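Local coordinates for protein beta-galactosidase (Trichoderma reesei, PDB 3OG2) that probably hydrolyses terminal non-reducing beta-D-galactose residues from beta-D-galactosides, as a glycosylated member of glycoside hydrolase family 35, at residues 740-743 against 748-751. Sequence-based numbering, arbitrary orientation. Where two conformers were deposited one is given.
Sequences SSVW and FIGS
Val742 O receives two backbone N-H groups from the antiparallel partner strand: Ile749 N at 2.8 Å and, weakly, Gly750 N at 3.3 Å. The carbonyl O of the same Gly750 accepts the bond from Val742 N (2.9 Å). On the face shared by Ser741, Trp743, Phe748 and Ser751, Phe748 CD1 lies over one face of the Trp743 indole, toward its rim. From Trp743 CB, CG lies beside the backbone N (chi1 -74°), which leans the pyrrole edge onto Phe748 and lays the benzo ring back along its own strand toward Ser741. CG approaches Phe748 CA, CD1 comes to 3.4 Å from the same CA, NE1 meets Phe748 CB and CD1, and CE2 lies 3.7 Å from Phe748 CD1, with CZ2 slightly farther. The side chain also packs on Val781, Leu668 and Ile671. The five-membered ring of Trp743 and the phenyl ring of Phe748 meet obliquely, their planes 57° apart, while Gly750 N sits over the phenyl centre. An alanine in place of Trp743 would probably uncover this side of Phe748 and leave its ring freer to turn. Beyond the rings, Ser741 OG donates to Ser751 OG (2.8 Å); these hydroxyls also bond to Trp961 NE1 and Leu963 O, respectively. On the other face Val742 CG1 touches Ile749 CB, and Tyr765 packs on both residues. With Ile749 and Gly750 both opposite Val742, this is a classic beta bulge in a hairpin edging a five-stranded antiparallel sheet.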
loop_
_atom_site.group_PDB
_atom_site.type_symbol
_atom_site.label_atom_id
_atom_site.label_comp_id
_atom_site.label_asym_id
_atom_site.label_seq_id
_atom_site.Cartn_x
_atom_site.Cartn_y
_atom_site.Cartn_z
ATOM N N SER A 740 -12.888 -15.631 -22.068
ATOM C CA SER A 740 -13.959 -15.242 -22.979
ATOM C C SER A 740 -14.845 -16.463 -23.258
ATOM O O SER A 740 -14.333 -17.602 -23.230
ATOM C CB SER A 740 -13.414 -14.625 -24.251
ATOM O OG SER A 740 -12.498 -15.422 -24.972
ATOM N N SER A 741 -16.102 -16.252 -23.512
ATOM C CA SER A 741 -17.048 -17.330 -23.787
ATOM C C SER A 741 -17.907 -16.931 -24.993
ATOM O O SER A 741 -18.209 -15.735 -25.168
ATOM C CB SER A 741 -17.965 -17.550 -22.587
ATOM O OG SER A 741 -17.221 -18.004 -21.471
ATOM N N VAL A 742 -18.335 -17.922 -25.765
ATOM C CA VAL A 742 -19.049 -17.696 -27.043
ATOM C C VAL A 742 -20.304 -18.560 -27.125
ATOM O O VAL A 742 -20.216 -19.773 -26.871
ATOM C CB VAL A 742 -18.138 -18.030 -28.231
ATOM C CG1 VAL A 742 -18.851 -17.843 -29.576
ATOM C CG2 VAL A 742 -16.830 -17.205 -28.158
ATOM N N TRP A 743 -21.420 -17.954 -27.482
ATOM C CA TRP A 743 -22.660 -18.654 -27.825
ATOM C C TRP A 743 -23.074 -18.278 -29.226
ATOM O O TRP A 743 -22.844 -17.137 -29.680
ATOM C CB TRP A 743 -23.778 -18.187 -26.871
ATOM C CG TRP A 743 -23.621 -18.762 -25.481
ATOM C CD1 TRP A 743 -24.276 -19.873 -25.014
ATOM C CD2 TRP A 743 -22.807 -18.277 -24.419
ATOM N NE1 TRP A 743 -23.891 -20.090 -23.709
ATOM C CE2 TRP A 743 -22.986 -19.136 -23.299
ATOM C CE3 TRP A 743 -21.938 -17.189 -24.297
ATOM C CZ2 TRP A 743 -22.328 -18.955 -22.077
ATOM C CZ3 TRP A 743 -21.274 -17.004 -23.062
ATOM C CH2 TRP A 743 -21.481 -17.884 -21.987
ATOM N N PHE A 748 -24.179 -23.007 -26.609
ATOM C CA PHE A 748 -22.826 -22.739 -26.135
ATOM C C PHE A 748 -21.855 -23.299 -27.164
ATOM O O PHE A 748 -21.923 -24.460 -27.578
ATOM C CB PHE A 748 -22.629 -23.394 -24.784
ATOM C CG PHE A 748 -21.200 -23.200 -24.271
ATOM C CD1 PHE A 748 -20.666 -21.950 -24.051
ATOM C CD2 PHE A 748 -20.425 -24.321 -23.998
ATOM C CE1 PHE A 748 -19.375 -21.758 -23.544
ATOM C CE2 PHE A 748 -19.125 -24.173 -23.530
ATOM C CZ PHE A 748 -18.581 -22.892 -23.290
ATOM N N ILE A 749 -20.898 -22.450 -27.558
ATOM C CA ILE A 749 -19.878 -22.878 -28.531
ATOM C C ILE A 749 -18.591 -23.164 -27.820
ATOM O O ILE A 749 -17.941 -24.194 -28.095
ATOM C CB ILE A 749 -19.716 -21.777 -29.585
ATOM C CG1 ILE A 749 -21.019 -21.602 -30.376
ATOM C CG2 ILE A 749 -18.563 -22.007 -30.549
ATOM C CD1 ILE A 749 -21.357 -22.810 -31.193
ATOM N N GLY A 750 -18.119 -22.322 -26.914
ATOM C CA GLY A 750 -16.836 -22.642 -26.288
ATOM C C GLY A 750 -16.346 -21.454 -25.462
ATOM O O GLY A 750 -16.849 -20.366 -25.591
ATOM N N SER A 751 -15.352 -21.734 -24.632
ATOM C CA SER A 751 -14.701 -20.703 -23.857
ATOM C C SER A 751 -13.180 -20.802 -23.997
ATOM O O SER A 751 -12.624 -21.922 -24.083
ATOM C CB SER A 751 -14.981 -20.876 -22.339
ATOM O OG SER A 751 -16.335 -20.558 -22.089
#